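Local coordinates for protein 16S rRNA (adenine(1408)-N(1))-methyltransferase (Escherichia coli, PDB 3MTE) that methylates N1 of adenine 1408 in the 16S rRNA of assembled 30S subunits, using S-adenosylmethionine, and thereby confers aminoglycoside resistance, at residues A[106-111]-A[199-204]. Numbering follows the deposited sequence.
With SAM (S-adenosylmethionine), chain C.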
ATOM      1  N   ILE A 106      -0.402  -0.858  -3.025  1.00 16.69           N
ATOM      2  CA  ILE A 106      -1.594  -0.236  -2.463  1.00 15.10           C
ATOM      3  C   ILE A 106      -2.681  -1.303  -2.534  1.00 17.15           C
ATOM      4  O   ILE A 106      -3.106  -1.672  -3.625  1.00 14.69           O
ATOM      5  CB  ILE A 106      -2.030   1.020  -3.244  1.00 13.69           C
ATOM      6  CG1 ILE A 106      -0.880   2.027  -3.346  1.00 19.34           C
ATOM      7  CG2 ILE A 106      -3.249   1.669  -2.567  1.00 17.63           C
ATOM      8  CD1 ILE A 106      -1.209   3.273  -4.179  1.00 18.55           C
ATOM      9  N   LEU A 107      -3.082  -1.830  -1.381  1.00 14.74           N
ATOM     10  CA  LEU A 107      -3.998  -2.975  -1.326  1.00 16.13           C
ATOM     11  C   LEU A 107      -5.356  -2.590  -0.758  1.00 15.89           C
ATOM     12  O   LEU A 107      -5.452  -2.131   0.376  1.00 16.32           O
ATOM     13  CB  LEU A 107      -3.413  -4.084  -0.453  1.00 14.37           C
ATOM     14  CG  LEU A 107      -1.987  -4.547  -0.798  1.00 19.70           C
ATOM     15  CD1 LEU A 107      -1.486  -5.510   0.271  1.00 20.52           C
ATOM     16  CD2 LEU A 107      -1.957  -5.205  -2.174  1.00 21.35           C
ATOM     17  N   PHE A 108      -6.398  -2.808  -1.553  1.00 14.30           N
ATOM     18  CA  PHE A 108      -7.768  -2.524  -1.153  1.00 14.90           C
ATOM     19  C   PHE A 108      -7.956  -1.096  -0.639  1.00 16.08           C
ATOM     20  O   PHE A 108      -8.555  -0.887   0.405  1.00 18.40           O
ATOM     21  CB  PHE A 108      -8.244  -3.577  -0.143  1.00 19.68           C
ATOM     22  CG  PHE A 108      -7.949  -4.982  -0.576  1.00 20.70           C
ATOM     23  CD1 PHE A 108      -8.721  -5.601  -1.557  1.00 19.63           C
ATOM     24  CD2 PHE A 108      -6.872  -5.681  -0.036  1.00 17.67           C
ATOM     25  CE1 PHE A 108      -8.423  -6.898  -1.973  1.00 20.38           C
ATOM     26  CE2 PHE A 108      -6.586  -6.968  -0.443  1.00 18.61           C
ATOM     27  CZ  PHE A 108      -7.362  -7.574  -1.420  1.00 21.20           C
ATOM     28  N   PRO A 109      -7.436  -0.101  -1.375  1.00 15.17           N
ATOM     29  CA  PRO A 109      -7.669   1.265  -0.895  1.00 17.95           C
ATOM     30  C   PRO A 109      -9.150   1.610  -0.956  1.00 17.46           C
ATOM     31  O   PRO A 109      -9.899   1.012  -1.745  1.00 17.15           O
ATOM     32  CB  PRO A 109      -6.901   2.129  -1.904  1.00 16.94           C
ATOM     33  CG  PRO A 109      -6.914   1.314  -3.160  1.00 17.76           C
ATOM     34  CD  PRO A 109      -6.798  -0.122  -2.702  1.00 16.49           C
ATOM     35  N   TRP A 110      -9.577   2.563  -0.144  1.00 15.39           N
ATOM     36  CA  TRP A 110     -10.952   3.043  -0.245  1.00 15.86           C
ATOM     37  C   TRP A 110     -10.995   4.552  -0.178  1.00 18.22           C
ATOM     38  O   TRP A 110      -9.959   5.188  -0.022  1.00 19.54           O
ATOM     39  CB  TRP A 110     -11.847   2.423   0.830  1.00 17.00           C
ATOM     40  CG  TRP A 110     -11.513   2.765   2.272  1.00 18.12           C
ATOM     41  CD1 TRP A 110     -10.781   3.825   2.740  1.00 19.24           C
ATOM     42  CD2 TRP A 110     -11.930   2.028   3.423  1.00 17.56           C
ATOM     43  NE1 TRP A 110     -10.720   3.784   4.122  1.00 17.47           N
ATOM     44  CE2 TRP A 110     -11.411   2.685   4.560  1.00 20.35           C
ATOM     45  CE3 TRP A 110     -12.684   0.863   3.604  1.00 21.18           C
ATOM     46  CZ2 TRP A 110     -11.628   2.218   5.854  1.00 24.25           C
ATOM     47  CZ3 TRP A 110     -12.894   0.402   4.893  1.00 22.81           C
ATOM     48  CH2 TRP A 110     -12.377   1.082   5.999  1.00 23.50           C
ATOM     49  N   GLY A 111     -12.191   5.121  -0.316  1.00 14.73           N
ATOM     50  CA  GLY A 111     -12.358   6.560  -0.199  1.00 15.89           C
ATOM     51  C   GLY A 111     -11.425   7.339  -1.111  1.00 20.84           C
ATOM     52  O   GLY A 111     -11.233   6.989  -2.279  1.00 18.43           O
ATOM     53  N   LEU A 199      -8.204  -7.802   8.755  1.00 16.32           N
ATOM     54  CA  LEU A 199      -9.610  -8.041   9.044  1.00 18.54           C
ATOM     55  C   LEU A 199     -10.470  -7.588   7.862  1.00 17.64           C
ATOM     56  O   LEU A 199     -11.437  -8.252   7.503  1.00 21.33           O
ATOM     57  CB  LEU A 199     -10.031  -7.308  10.314  1.00 20.92           C
ATOM     58  CG  LEU A 199     -11.499  -7.502  10.708  1.00 29.01           C
ATOM     59  CD1 LEU A 199     -11.790  -8.989  10.914  1.00 28.92           C
ATOM     60  CD2 LEU A 199     -11.807  -6.705  11.971  1.00 33.15           C
ATOM     61  N   TRP A 200     -10.108  -6.459   7.256  1.00 16.15           N
ATOM     62  CA  TRP A 200     -10.850  -5.939   6.116  1.00 19.11           C
ATOM     63  C   TRP A 200     -10.800  -6.906   4.929  1.00 20.15           C
ATOM     64  O   TRP A 200     -11.828  -7.190   4.303  1.00 18.01           O
ATOM     65  CB  TRP A 200     -10.317  -4.559   5.709  1.00 18.09           C
ATOM     66  CG  TRP A 200     -11.047  -3.972   4.535  1.00 18.07           C
ATOM     67  CD1 TRP A 200     -10.532  -3.692   3.305  1.00 21.65           C
ATOM     68  CD2 TRP A 200     -12.433  -3.611   4.483  1.00 17.75           C
ATOM     69  NE1 TRP A 200     -11.503  -3.161   2.493  1.00 19.79           N
ATOM     70  CE2 TRP A 200     -12.684  -3.112   3.187  1.00 21.21           C
ATOM     71  CE3 TRP A 200     -13.487  -3.669   5.401  1.00 22.29           C
ATOM     72  CZ2 TRP A 200     -13.938  -2.663   2.792  1.00 20.61           C
ATOM     73  CZ3 TRP A 200     -14.735  -3.222   5.006  1.00 28.20           C
ATOM     74  CH2 TRP A 200     -14.951  -2.732   3.709  1.00 24.59           C
ATOM     75  N   ALA A 201      -9.614  -7.429   4.625  1.00 19.66           N
ATOM     76  CA  ALA A 201      -9.488  -8.395   3.544  1.00 20.10           C
ATOM     77  C   ALA A 201     -10.308  -9.660   3.829  1.00 21.13           C
ATOM     78  O   ALA A 201     -10.948 -10.206   2.928  1.00 21.90           O
ATOM     79  CB  ALA A 201      -8.022  -8.737   3.290  1.00 17.98           C
ATOM     80  N   LYS A 202     -10.298 -10.130   5.072  1.00 19.57           N
ATOM     81  CA  LYS A 202     -11.098 -11.312   5.417  1.00 17.50           C
ATOM     82  C   LYS A 202     -12.582 -11.017   5.200  1.00 20.82           C
ATOM     83  O   LYS A 202     -13.322 -11.840   4.653  1.00 18.44           O
ATOM     84  CB  LYS A 202     -10.863 -11.755   6.871  1.00 16.44           C
ATOM     85  CG  LYS A 202      -9.440 -12.239   7.210  1.00 21.51           C
ATOM     86  CD  LYS A 202      -8.990 -13.441   6.402  1.00 23.89           C
ATOM     87  CE  LYS A 202      -7.658 -13.987   6.948  1.00 25.05           C
ATOM     88  NZ  LYS A 202      -7.046 -14.981   6.035  1.00 25.16           N
ATOM     89  N   ARG A 203     -13.011  -9.835   5.612  1.00 18.13           N
ATOM     90  CA  ARG A 203     -14.401  -9.444   5.412  1.00 19.61           C
ATOM     91  C   ARG A 203     -14.754  -9.383   3.934  1.00 22.21           C
ATOM     92  O   ARG A 203     -15.825  -9.813   3.538  1.00 18.13           O
ATOM     93  CB  ARG A 203     -14.685  -8.114   6.102  1.00 23.85           C
ATOM     94  CG  ARG A 203     -14.670  -8.267   7.613  1.00 35.90           C
ATOM     95  CD  ARG A 203     -15.191  -7.047   8.334  1.00 50.53           C
ATOM     96  NE  ARG A 203     -15.314  -7.323   9.764  1.00 60.73           N
ATOM     97  CZ  ARG A 203     -15.363  -6.391  10.710  1.00 63.50           C
ATOM     98  NH1 ARG A 203     -15.293  -5.105  10.383  1.00 62.73           N
ATOM     99  NH2 ARG A 203     -15.477  -6.748  11.984  1.00 63.10           N
ATOM    100  N   LEU A 204     -13.842  -8.873   3.115  1.00 18.02           N
ATOM    101  CA  LEU A 204     -14.074  -8.855   1.668  1.00 19.88           C
ATOM    102  C   LEU A 204     -14.106 -10.270   1.086  1.00 21.62           C
ATOM    103  O   LEU A 204     -14.962 -10.595   0.268  1.00 18.34           O
ATOM    104  CB  LEU A 204     -12.985  -8.054   0.954  1.00 20.94           C
ATOM    105  CG  LEU A 204     -12.939  -6.543   1.199  1.00 22.55           C
ATOM    106  CD1 LEU A 204     -11.657  -5.927   0.595  1.00 19.77           C
ATOM    107  CD2 LEU A 204     -14.159  -5.887   0.621  1.00 21.17           C
TER
HETATM  108  N   SAM C 220      -4.318  -2.139   2.849  1.00 15.71           N
HETATM  109  CA  SAM C 220      -5.377  -2.365   3.828  1.00 20.12           C
HETATM  110  C   SAM C 220      -5.779  -3.833   3.869  1.00 26.16           C
HETATM  111  OXT SAM C 220      -5.467  -4.592   2.951  1.00 22.66           O
HETATM  112  CB  SAM C 220      -6.615  -1.523   3.510  1.00 19.97           C
HETATM  113  CG  SAM C 220      -7.377  -1.131   4.768  1.00 30.07           C
HETATM  114  SD  SAM C 220      -8.708   0.056   4.449  1.00 34.61           S
HETATM  115  CE  SAM C 220      -9.614  -0.773   3.129  1.00 24.26           C
HETATM  116  C5' SAM C 220      -7.916   1.383   3.515  1.00 24.69           C
HETATM  117  C4' SAM C 220      -6.841   2.132   4.317  1.00 24.66           C
HETATM  118  O4' SAM C 220      -6.396   3.214   3.526  1.00 29.04           O
HETATM  119  C3' SAM C 220      -7.327   2.718   5.636  1.00 24.42           C
HETATM  120  O3' SAM C 220      -6.480   2.309   6.682  1.00 23.62           O
HETATM  121  C2' SAM C 220      -7.141   4.218   5.501  1.00 25.89           C
HETATM  122  O2' SAM C 220      -6.760   4.847   6.714  1.00 23.18           O
HETATM  123  C1' SAM C 220      -6.098   4.299   4.391  1.00 26.56           C
HETATM  124  N9  SAM C 220      -6.210   5.584   3.681  1.00 23.37           N
HETATM  125  C8  SAM C 220      -7.355   6.247   3.318  1.00 22.26           C
HETATM  126  N7  SAM C 220      -6.989   7.396   2.697  1.00 21.68           N
HETATM  127  C5  SAM C 220      -5.640   7.463   2.667  1.00 19.94           C
HETATM  128  C6  SAM C 220      -4.749   8.405   2.174  1.00 22.64           C
HETATM  129  N6  SAM C 220      -5.200   9.513   1.582  1.00 24.18           N
HETATM  130  N1  SAM C 220      -3.401   8.172   2.291  1.00 21.36           N
HETATM  131  C2  SAM C 220      -2.914   7.036   2.910  1.00 25.02           C
HETATM  132  N3  SAM C 220      -3.808   6.107   3.401  1.00 17.57           N
HETATM  133  C4  SAM C 220      -5.138   6.328   3.282  1.00 19.72           C
HETATM  134  O   HOH W   1     -11.747  -1.803   0.097  1.00 23.98           O
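Trp110 drives its six-membered ring against the indole of Trp200 in an edge-to-face pair: the centroids lie 5.0 Å apart, the planes stand at 70°, and the edge belongs to Trp110, the face to Trp200. Between the two rings and the Phe108 carbonyl sits the reactive end of S-adenosylmethionine. The sulfonium SD rests over the centre of the Trp110 ring, 3.7 Å above its plane, and the methyl carbon CE is 3.1 Å from Trp200 NE1 and 2.9 Å from Phe108 O. The carbonyl oxygen and the pi faces of the two indoles would be expected to favour the positive charge of the sulfonium, and these contacts probably limit where the transferable methyl can lie.

Phe108 can be followed outward from CB, which meets the edge of the Trp200 ring at CD1. With chi1 at -48°, CG is anti to the carbonyl carbon, which leads the ring toward helix 199-206. There Phe108 CG and CD1 both touch Leu204 CD1, Phe108 CD1 at 3.7 Å, while at the other ortho carbon CD2 meets the cofactor carboxylate atom OXT edge-on, near the ring plane, at 3.5 Å. Farther out, CE2 is 4.4 Å from Ala201 CB, a loose contact. Leu204 also backs Trp200, its CG lying over the face opposite Trp110. A water accepts from Trp200 NE1 in the plane of the indole and donates a weak bond to Phe108 O.

The segment 106-111 leaves the C-terminal end of strand 101-107, a central strand of the Rossmann-like methyltransferase sheet, beside strand 136-142, and leads into helix 111-118. Helix 199-206, near Val193 of helix 190-193, packs directly on Phe108 beside the cofactor, so the two segments together wall the methyl-donor end of the pocket.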